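Local atomic coordinates of XPF endonuclease (PDB entry 2BGW), a protein that is probably a magnesium-dependent, structure-specific endonuclease that cuts DNA carrying single-stranded regions during nucleotide excision repair. Residues Gly7-Tyr12 with Leu133-Thr138; Leu29-Ile34 with Val129-Ala134; Ser62-Arg67 with Glu99-Ala104; Glu186-Ala191 with Glu208-Ile213. All coordinates share one frame; numbering follows the deposited sequence.

How the contacts relate
The four contacts show how each domain of a two-domain nuclease is held by local packing. The centres of contacts 1 and 2 lie about 6 Å apart: both use helix 123-137 against neighbouring strands of one sheet, and the P9 O to Q32 N distance of 2.8 Å fits a hydrogen bond. Contact 3 is nested inside the loops closed by contacts 1 and 2, about 31 Å from contact 1 between centres. Contact 4 follows in the helix-hairpin-helix domain, about 40 Å from contact 3 between centres. V11 lies about 10 Å from magnesium ligand D42 between side chains; contact 4 comes within about 8 Å of the DNA (nearest atoms). All touch the second subunit.

Contact 1: Gly7-Tyr12 with Leu133-Thr138; sequences GRPRVY and LARLST
P9 and R135 bring their CA atoms to 6.5 Å, and G7 and T138 to 7.3 Å, as the start of strand 10-14 and the chain leading into it pass the C-terminal end of helix 123-137; no hydrogen bond crosses this gap. The contact is instead three small van der Waals touches in a row. Deepest is V11, whose CG1 meets A134 CB at 4.0 Å. With CG1 anti to the carbonyl carbon (chi1 -53°), it is this methyl, and not CG2, that V11 presents to the small alanine. Nearer the surface, the ring of P9 sets CG beside the aliphatic part of R135, 4.3 Å from its CD. At the end of the row T138 lays its CG2 methyl 3.8 Å from the backbone N of G7. The T138 hydroxyl turns the other way, giving a weak bond from OG1 to A134 O. T138 thus divides its branches between the helix end and G7. In the sheet, strand 10-14 runs between strands 32-36 and 43-46: V11 bonds through its backbone to Q32 and I34, Y12 to L44, and helix 123-137 in turn meets L111 of the second subunit through L133.

Contact 2: Leu29-Ile34 with Val129-Ala134; sequences LGVQVI and VIESLA
E131 receives both touches from the chain leading into strand 32-36, and it does so with its methylenes. V31 CG2 lies 3.4 Å from E131 CG and 4.1 Å from E131 CB, the two side chains crossing obliquely. L29 adds a second, looser touch, its CD1 4.2 Å from E131 CB. The glutamate side chain leaves the backbone with CG anti to N (chi1 -173°) and then bends at chi2 (-102°), which offers the stem to V31 and carries the carboxylate away along its own helix. There OE2 makes a salt bridge with R135 NE, one turn further on, and so the acid end is held apart from the two aliphatic residues. On the facing side a second shell fixes L29 and V31: helix 22-28 ends in a Schellman motif, in which G30, with its positive phi, is the C-prime residue, G30 N pairs with E27 O and V31 N with L26 O. L26 also packs on E131, and P9 on V31. Chemically, this is a buried apolar contact made by a charged residue, probably tolerated because the stem and the carboxylate face different partners and the R135 salt bridge pairs the charge within the same helix.

Contact 3: Ser62-Arg67 with Glu99-Ala104; sequences SLFDGR and ERSLYA
L63 and F64, on the last turn of helix 56-65, meet S101 and L102 on the first turn of helix 99-112, a helix-to-helix joint within the nuclease domain, whose family belongs to the PDDEXK clan. The leucines make the apolar centre: L63 CD2 is 3.6 Å from L102 CD2 and 3.9 Å from L102 CA. L63 has CG anti to the backbone N (chi1 172°), which extends the branch across the gap between the helices, where CD2 also lies 3.9 Å from the carbonyl oxygen of S101. F64 works beside it with the rim of its ring. S101 OG lies in the ring plane at the edge, 3.7 Å from F64 CE2, and S101 CB is 3.8 Å from that same carbon. One face of the ring is backed by L63 CG, 4.2 Å above the plane and offset toward the rim, so the neighbouring leucine helps to define how the phenyl group lies. Two residues later G66 takes a positive phi of 95° and ends the helix. Beyond L63 stand L68 and F69 of helix 67-78. Helix 99-112, meanwhile, carries its R100 to the second subunit, where NH2 forms a salt bridge with OE2 of that subunit's E131, and A104 packs on S132 there.

Contact 4: Glu186-Ala191 with Glu208-Ile213; sequences ERFFTA and EEIKKI
K211 reaches A191 by a folded route: CG stands beside the backbone N, anti to the carbonyl carbon (chi1 -80°), and further bends at chi2, chi3 and chi4 curl the chain round until the ammonium group faces the A191 carbonyl. NZ then donates to A191 O at 2.8 Å, almost along the C=O axis, with a C=O...donor angle of 168°. The curl also lays the stem against the same acceptor, K211 CD being 3.3 Å from A191 O. Beside this polar link, F188 has its CG anti to the backbone N (chi1 169°), which directs the ring toward helix 204-215, and its CZ comes obliquely to within 4.2 Å of I210 CG2. F189 CE1 sits in plane at the edge of the F188 ring, and F182 makes an edge-to-face pair with it. I196 of helix 193-198 touches F188, A191, I210 and K211 alike, so it packs against both segments. A leucine in place of K211 would probably leave A191 O without its ammonium donor and the turn less firmly held to helix 204-215. Outside the two segments, the ammonium has a long, weak ion pair with E186 of the second subunit. The chemistry is therefore a single well-directed hydrogen bond from a charged donor beside an apolar core, tying a turn to the last helix of its domain and lying near the dimer interface.

Contact 1: Gly7-Tyr12 with Leu133-Thr138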
loop_
_atom_site.group_PDB
_atom_site.type_symbol
_atom_site.label_atom_id
_atom_site.label_comp_id
_atom_site.label_asym_id
_atom_site.label_seq_id
_atom_site.Cartn_x
_atom_site.Cartn_y
_atom_site.Cartn_z
ATOM N N GLY A 7 -15.103 6.749 -13.995
ATOM C CA GLY A 7 -15.863 7.902 -13.504
ATOM C C GLY A 7 -15.096 9.171 -13.155
ATOM O O GLY A 7 -13.930 9.326 -13.482
ATOM N N ARG A 8 -15.783 10.096 -12.492
ATOM C CA ARG A 8 -15.191 11.345 -12.023
ATOM C C ARG A 8 -14.053 10.966 -11.093
ATOM O O ARG A 8 -14.244 10.192 -10.158
ATOM C CB ARG A 8 -16.254 12.205 -11.308
ATOM C CG ARG A 8 -15.782 13.131 -10.158
ATOM C CD ARG A 8 -14.816 14.269 -10.600
ATOM N NE ARG A 8 -14.870 15.443 -9.727
ATOM C CZ ARG A 8 -16.003 16.049 -9.346
ATOM N NH1 ARG A 8 -17.191 15.589 -9.735
ATOM N NH2 ARG A 8 -15.961 17.110 -8.551
ATOM N N PRO A 9 -12.846 11.454 -11.387
ATOM C CA PRO A 9 -11.663 11.225 -10.550
ATOM C C PRO A 9 -11.889 11.695 -9.116
ATOM O O PRO A 9 -12.208 12.879 -8.892
ATOM C CB PRO A 9 -10.608 12.086 -11.233
ATOM C CG PRO A 9 -11.033 12.039 -12.673
ATOM C CD PRO A 9 -12.513 12.227 -12.590
ATOM N N ARG A 10 -11.696 10.768 -8.177
ATOM C CA ARG A 10 -12.128 10.910 -6.790
ATOM C C ARG A 10 -11.148 10.187 -5.873
ATOM O O ARG A 10 -10.794 9.037 -6.128
ATOM C CB ARG A 10 -13.486 10.219 -6.632
ATOM C CG ARG A 10 -14.565 10.972 -5.870
ATOM C CD ARG A 10 -15.859 10.181 -5.907
ATOM N N VAL A 11 -10.707 10.851 -4.807
ATOM C CA VAL A 11 -9.866 10.214 -3.803
ATOM C C VAL A 11 -10.189 10.801 -2.458
ATOM O O VAL A 11 -10.649 11.932 -2.378
ATOM C CB VAL A 11 -8.342 10.382 -4.079
ATOM C CG1 VAL A 11 -7.980 9.942 -5.488
ATOM C CG2 VAL A 11 -7.867 11.796 -3.834
ATOM N N TYR A 12 -9.940 10.029 -1.404
ATOM C CA TYR A 12 -10.067 10.501 -0.031
ATOM C C TYR A 12 -8.714 10.776 0.607
ATOM O O TYR A 12 -7.824 9.931 0.543
ATOM C CB TYR A 12 -10.755 9.435 0.802
ATOM C CG TYR A 12 -12.225 9.318 0.577
ATOM C CD1 TYR A 12 -12.725 8.475 -0.412
ATOM C CD2 TYR A 12 -13.129 10.037 1.364
ATOM C CE1 TYR A 12 -14.092 8.346 -0.626
ATOM C CE2 TYR A 12 -14.508 9.927 1.159
ATOM C CZ TYR A 12 -14.981 9.076 0.159
ATOM O OH TYR A 12 -16.332 8.951 -0.060
ATOM N N LEU A 133 -2.566 7.398 -10.791
ATOM C CA LEU A 133 -2.981 6.160 -10.192
ATOM C C LEU A 133 -4.504 6.079 -10.092
ATOM O O LEU A 133 -5.107 5.081 -10.496
ATOM C CB LEU A 133 -2.357 6.033 -8.824
ATOM C CG LEU A 133 -0.891 5.649 -8.764
ATOM C CD1 LEU A 133 -0.417 5.868 -7.352
ATOM C CD2 LEU A 133 -0.594 4.200 -9.218
ATOM N N ALA A 134 -5.107 7.129 -9.549
ATOM C CA ALA A 134 -6.548 7.308 -9.525
ATOM C C ALA A 134 -7.159 7.017 -10.872
ATOM O O ALA A 134 -8.110 6.248 -10.948
ATOM C CB ALA A 134 -6.917 8.730 -9.105
ATOM N N ARG A 135 -6.619 7.614 -11.931
ATOM C CA ARG A 135 -7.158 7.423 -13.258
ATOM C C ARG A 135 -6.912 6.037 -13.757
ATOM O O ARG A 135 -7.846 5.368 -14.213
ATOM C CB ARG A 135 -6.551 8.394 -14.225
ATOM C CG ARG A 135 -6.865 9.793 -13.894
ATOM C CD ARG A 135 -7.716 10.348 -14.915
ATOM N NE ARG A 135 -7.127 11.578 -15.407
ATOM C CZ ARG A 135 -7.136 11.934 -16.685
ATOM N NH1 ARG A 135 -7.693 11.138 -17.585
ATOM N NH2 ARG A 135 -6.591 13.079 -17.058
ATOM N N LEU A 136 -5.674 5.586 -13.667
ATOM C CA LEU A 136 -5.330 4.303 -14.245
ATOM C C LEU A 136 -6.105 3.130 -13.684
ATOM O O LEU A 136 -6.301 2.154 -14.370
ATOM C CB LEU A 136 -3.832 4.025 -14.090
ATOM C CG LEU A 136 -2.937 4.509 -15.230
ATOM C CD1 LEU A 136 -1.567 4.899 -14.693
ATOM C CD2 LEU A 136 -2.831 3.466 -16.346
ATOM N N SER A 137 -6.503 3.217 -12.424
ATOM C CA SER A 137 -6.940 2.043 -11.663
ATOM C C SER A 137 -8.432 1.935 -11.700
ATOM O O SER A 137 -8.994 0.890 -11.426
ATOM C CB SER A 137 -6.519 2.164 -10.202
ATOM O OG SER A 137 -7.275 3.203 -9.594
ATOM N N THR A 138 -9.054 3.075 -11.940
ATOM C CA THR A 138 -10.402 3.178 -12.453
ATOM C C THR A 138 -10.179 2.575 -13.845
ATOM O O THR A 138 -9.165 1.924 -13.987
ATOM C CB THR A 138 -10.725 4.614 -12.366
ATOM O OG1 THR A 138 -11.105 4.869 -11.010
ATOM C CG2 THR A 138 -11.814 4.948 -13.273
#

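Contact 2: Leu29-Ile34 with Val129-Ala134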
loop_
_atom_site.group_PDB
_atom_site.type_symbol
_atom_site.label_atom_id
_atom_site.label_comp_id
_atom_site.label_asym_id
_atom_site.label_seq_id
_atom_site.Cartn_x
_atom_site.Cartn_y
_atom_site.Cartn_z
ATOM N N LEU A 29 -5.796 19.690 -10.499
ATOM C CA LEU A 29 -5.817 18.764 -11.644
ATOM C C LEU A 29 -7.216 18.141 -11.898
ATOM O O LEU A 29 -7.361 17.167 -12.657
ATOM C CB LEU A 29 -4.764 17.663 -11.461
ATOM C CG LEU A 29 -3.378 18.076 -10.969
ATOM C CD1 LEU A 29 -2.838 17.042 -10.013
ATOM C CD2 LEU A 29 -2.416 18.288 -12.140
ATOM N N GLY A 30 -8.233 18.700 -11.248
ATOM C CA GLY A 30 -9.617 18.266 -11.444
ATOM C C GLY A 30 -10.026 17.013 -10.692
ATOM O O GLY A 30 -11.045 16.392 -11.004
ATOM N N VAL A 31 -9.225 16.631 -9.703
ATOM C CA VAL A 31 -9.546 15.477 -8.887
ATOM C C VAL A 31 -10.411 15.939 -7.731
ATOM O O VAL A 31 -10.135 16.947 -7.104
ATOM C CB VAL A 31 -8.281 14.803 -8.372
ATOM C CG1 VAL A 31 -8.606 13.747 -7.371
ATOM C CG2 VAL A 31 -7.552 14.180 -9.499
ATOM N N GLN A 32 -11.487 15.217 -7.477
ATOM C CA GLN A 32 -12.275 15.471 -6.299
ATOM C C GLN A 32 -11.546 14.863 -5.106
ATOM O O GLN A 32 -11.214 13.660 -5.100
ATOM C CB GLN A 32 -13.639 14.838 -6.446
ATOM C CG GLN A 32 -14.703 15.535 -5.630
ATOM C CD GLN A 32 -15.978 14.706 -5.478
ATOM O OE1 GLN A 32 -15.998 13.481 -5.709
ATOM N NE2 GLN A 32 -17.049 15.369 -5.067
ATOM N N VAL A 33 -11.307 15.700 -4.098
ATOM C CA VAL A 33 -10.473 15.333 -2.968
ATOM C C VAL A 33 -11.270 15.490 -1.679
ATOM O O VAL A 33 -11.488 16.607 -1.235
ATOM C CB VAL A 33 -9.223 16.242 -2.936
ATOM C CG1 VAL A 33 -8.543 16.170 -1.612
ATOM C CG2 VAL A 33 -8.259 15.852 -4.031
ATOM N N ILE A 34 -11.713 14.383 -1.083
ATOM C CA ILE A 34 -12.564 14.426 0.120
ATOM C C ILE A 34 -11.795 14.094 1.389
ATOM O O ILE A 34 -11.329 12.951 1.556
ATOM C CB ILE A 34 -13.676 13.400 0.046
ATOM C CG1 ILE A 34 -14.487 13.589 -1.229
ATOM C CG2 ILE A 34 -14.520 13.425 1.352
ATOM C CD1 ILE A 34 -15.260 12.346 -1.607
ATOM N N VAL A 129 1.341 11.804 -9.365
ATOM C CA VAL A 129 1.396 10.357 -9.268
ATOM C C VAL A 129 0.088 9.852 -8.698
ATOM O O VAL A 129 -0.465 8.849 -9.160
ATOM C CB VAL A 129 2.580 9.929 -8.372
ATOM C CG1 VAL A 129 2.618 8.440 -8.143
ATOM C CG2 VAL A 129 3.848 10.357 -9.016
ATOM N N ILE A 130 -0.426 10.550 -7.692
ATOM C CA ILE A 130 -1.693 10.126 -7.098
ATOM C C ILE A 130 -2.774 10.221 -8.164
ATOM O O ILE A 130 -3.554 9.302 -8.348
ATOM C CB ILE A 130 -2.094 10.957 -5.858
ATOM C CG1 ILE A 130 -1.177 10.618 -4.675
ATOM C CG2 ILE A 130 -3.565 10.674 -5.499
ATOM C CD1 ILE A 130 -1.231 11.624 -3.557
ATOM N N GLU A 131 -2.793 11.338 -8.882
ATOM C CA GLU A 131 -3.830 11.575 -9.875
ATOM C C GLU A 131 -3.800 10.540 -11.009
ATOM O O GLU A 131 -4.832 10.137 -11.505
ATOM C CB GLU A 131 -3.692 12.997 -10.395
ATOM C CG GLU A 131 -4.779 13.433 -11.293
ATOM C CD GLU A 131 -4.371 13.399 -12.712
ATOM O OE1 GLU A 131 -3.209 13.670 -12.977
ATOM O OE2 GLU A 131 -5.197 13.113 -13.586
ATOM N N SER A 132 -2.612 10.093 -11.385
ATOM C CA SER A 132 -2.460 9.143 -12.460
ATOM C C SER A 132 -2.909 7.760 -12.025
ATOM O O SER A 132 -3.540 7.040 -12.783
ATOM C CB SER A 132 -0.999 9.120 -12.908
ATOM O OG SER A 132 -0.718 10.183 -13.807
ATOM N N LEU A 133 -2.566 7.398 -10.791
ATOM C CA LEU A 133 -2.981 6.160 -10.192
ATOM C C LEU A 133 -4.504 6.079 -10.092
ATOM O O LEU A 133 -5.107 5.081 -10.496
ATOM C CB LEU A 133 -2.357 6.033 -8.824
ATOM C CG LEU A 133 -0.891 5.649 -8.764
ATOM C CD1 LEU A 133 -0.417 5.868 -7.352
ATOM C CD2 LEU A 133 -0.594 4.200 -9.218
ATOM N N ALA A 134 -5.107 7.129 -9.549
ATOM C CA ALA A 134 -6.548 7.308 -9.525
ATOM C C ALA A 134 -7.159 7.017 -10.872
ATOM O O ALA A 134 -8.110 6.248 -10.948
ATOM C CB ALA A 134 -6.917 8.730 -9.105
#

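Contact 3: Ser62-Arg67 with Glu99-Ala104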
loop_
_atom_site.group_PDB
_atom_site.type_symbol
_atom_site.label_atom_id
_atom_site.label_comp_id
_atom_site.label_asym_id
_atom_site.label_seq_id
_atom_site.Cartn_x
_atom_site.Cartn_y
_atom_site.Cartn_z
ATOM N N SER A 62 11.409 7.751 10.195
ATOM C CA SER A 62 10.644 6.601 10.653
ATOM C C SER A 62 11.338 5.250 10.427
ATOM O O SER A 62 11.022 4.296 11.127
ATOM C CB SER A 62 9.281 6.591 9.999
ATOM O OG SER A 62 9.421 5.972 8.741
ATOM N N LEU A 63 12.256 5.145 9.462
ATOM C CA LEU A 63 13.030 3.910 9.342
ATOM C C LEU A 63 13.748 3.682 10.655
ATOM O O LEU A 63 13.729 2.583 11.182
ATOM C CB LEU A 63 14.041 3.936 8.193
ATOM C CG LEU A 63 15.069 2.779 8.055
ATOM C CD1 LEU A 63 14.459 1.374 8.121
ATOM C CD2 LEU A 63 15.967 2.899 6.807
ATOM N N PHE A 64 14.351 4.726 11.215
ATOM C CA PHE A 64 15.144 4.546 12.420
ATOM C C PHE A 64 14.321 4.604 13.701
ATOM O O PHE A 64 14.771 4.106 14.717
ATOM C CB PHE A 64 16.319 5.519 12.453
ATOM C CG PHE A 64 17.184 5.450 11.224
ATOM C CD1 PHE A 64 17.295 6.552 10.369
ATOM C CD2 PHE A 64 17.860 4.270 10.897
ATOM C CE1 PHE A 64 18.084 6.490 9.229
ATOM C CE2 PHE A 64 18.646 4.191 9.747
ATOM C CZ PHE A 64 18.762 5.307 8.915
ATOM N N ASP A 65 13.143 5.237 13.662
ATOM C CA ASP A 65 12.141 5.144 14.734
ATOM C C ASP A 65 11.723 3.715 14.990
ATOM O O ASP A 65 11.459 3.351 16.119
ATOM C CB ASP A 65 10.864 5.860 14.326
ATOM C CG ASP A 65 10.933 7.343 14.528
ATOM O OD1 ASP A 65 11.987 7.842 14.990
ATOM O OD2 ASP A 65 9.919 8.024 14.219
ATOM N N GLY A 66 11.635 2.913 13.935
ATOM C CA GLY A 66 10.918 1.651 14.017
ATOM C C GLY A 66 9.488 1.823 13.520
ATOM O O GLY A 66 8.814 0.846 13.169
ATOM N N ARG A 67 9.026 3.075 13.490
ATOM C CA ARG A 67 7.731 3.423 12.920
ATOM C C ARG A 67 7.494 2.878 11.491
ATOM O O ARG A 67 6.426 2.327 11.218
ATOM C CB ARG A 67 7.577 4.925 12.895
ATOM C CG ARG A 67 7.042 5.546 14.134
ATOM C CD ARG A 67 6.525 6.914 13.722
ATOM N NE ARG A 67 5.969 7.679 14.837
ATOM C CZ ARG A 67 5.985 9.020 14.919
ATOM N NH1 ARG A 67 6.546 9.759 13.948
ATOM N NH2 ARG A 67 5.453 9.635 15.985
ATOM N N GLU A 99 23.224 5.630 3.970
ATOM C CA GLU A 99 22.526 5.139 2.774
ATOM C C GLU A 99 22.360 3.628 2.660
ATOM O O GLU A 99 21.431 3.162 1.985
ATOM C CB GLU A 99 23.261 5.504 1.498
ATOM C CG GLU A 99 24.068 6.746 1.467
ATOM C CD GLU A 99 24.448 7.010 0.038
ATOM O OE1 GLU A 99 25.247 6.217 -0.533
ATOM O OE2 GLU A 99 23.898 7.980 -0.534
ATOM N N ARG A 100 23.294 2.859 3.229
ATOM C CA ARG A 100 23.187 1.410 3.136
ATOM C C ARG A 100 21.868 1.052 3.783
ATOM O O ARG A 100 21.141 0.231 3.249
ATOM C CB ARG A 100 24.327 0.685 3.829
ATOM C CG ARG A 100 24.210 -0.842 3.765
ATOM C CD ARG A 100 25.230 -1.440 2.774
ATOM N NE ARG A 100 25.128 -2.897 2.631
ATOM C CZ ARG A 100 25.449 -3.784 3.581
ATOM N NH1 ARG A 100 25.892 -3.363 4.768
ATOM N NH2 ARG A 100 25.305 -5.099 3.358
ATOM N N SER A 101 21.553 1.699 4.906
ATOM C CA SER A 101 20.275 1.530 5.569
ATOM C C SER A 101 19.109 1.853 4.636
ATOM O O SER A 101 18.320 0.971 4.295
ATOM C CB SER A 101 20.201 2.421 6.800
ATOM O OG SER A 101 20.703 1.752 7.920
ATOM N N LEU A 102 19.016 3.116 4.219
ATOM C CA LEU A 102 17.874 3.603 3.465
ATOM C C LEU A 102 17.510 2.701 2.274
ATOM O O LEU A 102 16.395 2.159 2.222
ATOM C CB LEU A 102 18.079 5.063 3.067
ATOM C CG LEU A 102 18.010 5.990 4.281
ATOM C CD1 LEU A 102 18.253 7.433 3.921
ATOM C CD2 LEU A 102 16.688 5.890 4.960
ATOM N N TYR A 103 18.454 2.498 1.354
ATOM C CA TYR A 103 18.181 1.709 0.165
ATOM C C TYR A 103 17.820 0.281 0.559
ATOM O O TYR A 103 16.934 -0.320 -0.047
ATOM C CB TYR A 103 19.355 1.726 -0.828
ATOM C CG TYR A 103 19.647 3.080 -1.443
ATOM C CD1 TYR A 103 20.853 3.742 -1.187
ATOM C CD2 TYR A 103 18.719 3.712 -2.279
ATOM C CE1 TYR A 103 21.136 5.005 -1.745
ATOM C CE2 TYR A 103 18.999 4.979 -2.853
ATOM C CZ TYR A 103 20.214 5.610 -2.570
ATOM O OH TYR A 103 20.490 6.838 -3.108
ATOM N N ALA A 104 18.480 -0.263 1.580
ATOM C CA ALA A 104 18.153 -1.617 2.049
ATOM C C ALA A 104 16.697 -1.680 2.503
ATOM O O ALA A 104 15.981 -2.620 2.168
ATOM C CB ALA A 104 19.079 -2.060 3.153
#

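Contact 4: Glu186-Ala191 with Glu208-Ile213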
loop_
_atom_site.group_PDB
_atom_site.type_symbol
_atom_site.label_atom_id
_atom_site.label_comp_id
_atom_site.label_asym_id
_atom_site.label_seq_id
_atom_site.Cartn_x
_atom_site.Cartn_y
_atom_site.Cartn_z
ATOM N N GLU A 186 -23.422 -5.054 11.163
ATOM C CA GLU A 186 -24.281 -5.432 12.259
ATOM C C GLU A 186 -25.162 -6.636 11.941
ATOM O O GLU A 186 -25.354 -7.500 12.804
ATOM C CB GLU A 186 -25.104 -4.248 12.671
ATOM C CG GLU A 186 -25.860 -4.484 13.890
ATOM C CD GLU A 186 -27.211 -3.921 13.717
ATOM O OE1 GLU A 186 -27.785 -4.171 12.631
ATOM O OE2 GLU A 186 -27.675 -3.203 14.631
ATOM N N ARG A 187 -25.671 -6.708 10.714
ATOM C CA ARG A 187 -26.268 -7.945 10.237
ATOM C C ARG A 187 -25.252 -9.096 10.340
ATOM O O ARG A 187 -25.607 -10.195 10.769
ATOM C CB ARG A 187 -26.833 -7.795 8.812
ATOM N N PHE A 188 -23.992 -8.838 9.998
ATOM C CA PHE A 188 -22.966 -9.887 10.039
ATOM C C PHE A 188 -22.653 -10.331 11.455
ATOM O O PHE A 188 -22.475 -11.529 11.710
ATOM C CB PHE A 188 -21.651 -9.453 9.374
ATOM C CG PHE A 188 -20.509 -10.404 9.643
ATOM C CD1 PHE A 188 -20.483 -11.670 9.045
ATOM C CD2 PHE A 188 -19.490 -10.055 10.518
ATOM C CE1 PHE A 188 -19.469 -12.562 9.297
ATOM C CE2 PHE A 188 -18.460 -10.948 10.777
ATOM C CZ PHE A 188 -18.457 -12.214 10.164
ATOM N N PHE A 189 -22.569 -9.351 12.359
ATOM C CA PHE A 189 -22.215 -9.577 13.767
ATOM C C PHE A 189 -23.312 -10.293 14.536
ATOM O O PHE A 189 -23.253 -10.416 15.751
ATOM C CB PHE A 189 -21.943 -8.244 14.443
ATOM C CG PHE A 189 -20.654 -7.616 14.042
ATOM C CD1 PHE A 189 -19.594 -8.391 13.605
ATOM C CD2 PHE A 189 -20.482 -6.250 14.137
ATOM C CE1 PHE A 189 -18.405 -7.826 13.258
ATOM C CE2 PHE A 189 -19.272 -5.673 13.797
ATOM C CZ PHE A 189 -18.235 -6.474 13.351
ATOM N N THR A 190 -24.295 -10.798 13.807
ATOM C CA THR A 190 -25.545 -11.216 14.375
ATOM C C THR A 190 -25.903 -12.556 13.807
ATOM O O THR A 190 -26.768 -13.240 14.337
ATOM C CB THR A 190 -26.608 -10.150 14.080
ATOM O OG1 THR A 190 -27.025 -9.577 15.318
ATOM C CG2 THR A 190 -27.801 -10.675 13.294
ATOM N N ALA A 191 -25.215 -12.950 12.743
ATOM C CA ALA A 191 -25.494 -14.240 12.127
ATOM C C ALA A 191 -25.008 -15.412 12.971
ATOM O O ALA A 191 -24.362 -15.245 14.023
ATOM C CB ALA A 191 -24.906 -14.307 10.750
ATOM N N GLU A 208 -16.706 -20.724 14.162
ATOM C CA GLU A 208 -16.753 -20.958 15.612
ATOM C C GLU A 208 -15.953 -19.873 16.321
ATOM O O GLU A 208 -16.461 -19.203 17.217
ATOM C CB GLU A 208 -16.226 -22.357 15.989
ATOM N N GLU A 209 -14.711 -19.678 15.887
ATOM C CA GLU A 209 -13.845 -18.678 16.493
ATOM C C GLU A 209 -14.526 -17.286 16.521
ATOM O O GLU A 209 -14.491 -16.568 17.544
ATOM C CB GLU A 209 -12.478 -18.666 15.772
ATOM C CG GLU A 209 -11.484 -17.542 16.160
ATOM C CD GLU A 209 -10.972 -17.648 17.587
ATOM O OE1 GLU A 209 -11.631 -18.303 18.423
ATOM O OE2 GLU A 209 -9.904 -17.074 17.891
ATOM N N ILE A 210 -15.163 -16.934 15.396
ATOM C CA ILE A 210 -15.749 -15.609 15.211
ATOM C C ILE A 210 -16.917 -15.453 16.174
ATOM O O ILE A 210 -16.953 -14.497 16.990
ATOM C CB ILE A 210 -16.211 -15.380 13.758
ATOM C CG1 ILE A 210 -15.003 -15.218 12.827
ATOM C CG2 ILE A 210 -17.103 -14.150 13.669
ATOM C CD1 ILE A 210 -15.321 -15.421 11.357
ATOM N N LYS A 211 -17.849 -16.411 16.082
ATOM C CA LYS A 211 -19.002 -16.457 16.960
ATOM C C LYS A 211 -18.542 -16.391 18.411
ATOM O O LYS A 211 -18.968 -15.494 19.135
ATOM C CB LYS A 211 -19.850 -17.702 16.687
ATOM C CG LYS A 211 -20.768 -17.575 15.463
ATOM C CD LYS A 211 -22.253 -17.106 15.762
ATOM C CE LYS A 211 -22.418 -16.125 16.934
ATOM N NZ LYS A 211 -23.397 -15.078 16.616
ATOM N N LYS A 212 -17.634 -17.288 18.810
ATOM C CA LYS A 212 -17.169 -17.325 20.192
ATOM C C LYS A 212 -16.688 -15.939 20.587
ATOM O O LYS A 212 -17.001 -15.487 21.683
ATOM C CB LYS A 212 -16.107 -18.404 20.454
ATOM N N ILE A 213 -15.986 -15.233 19.698
ATOM C CA ILE A 213 -15.539 -13.869 20.038
ATOM C C ILE A 213 -16.698 -12.869 20.188
ATOM O O ILE A 213 -16.686 -12.012 21.068
ATOM C CB ILE A 213 -14.535 -13.321 19.035
ATOM C CG1 ILE A 213 -13.199 -14.016 19.206
ATOM C CG2 ILE A 213 -14.340 -11.824 19.253
ATOM C CD1 ILE A 213 -12.327 -13.920 17.986
#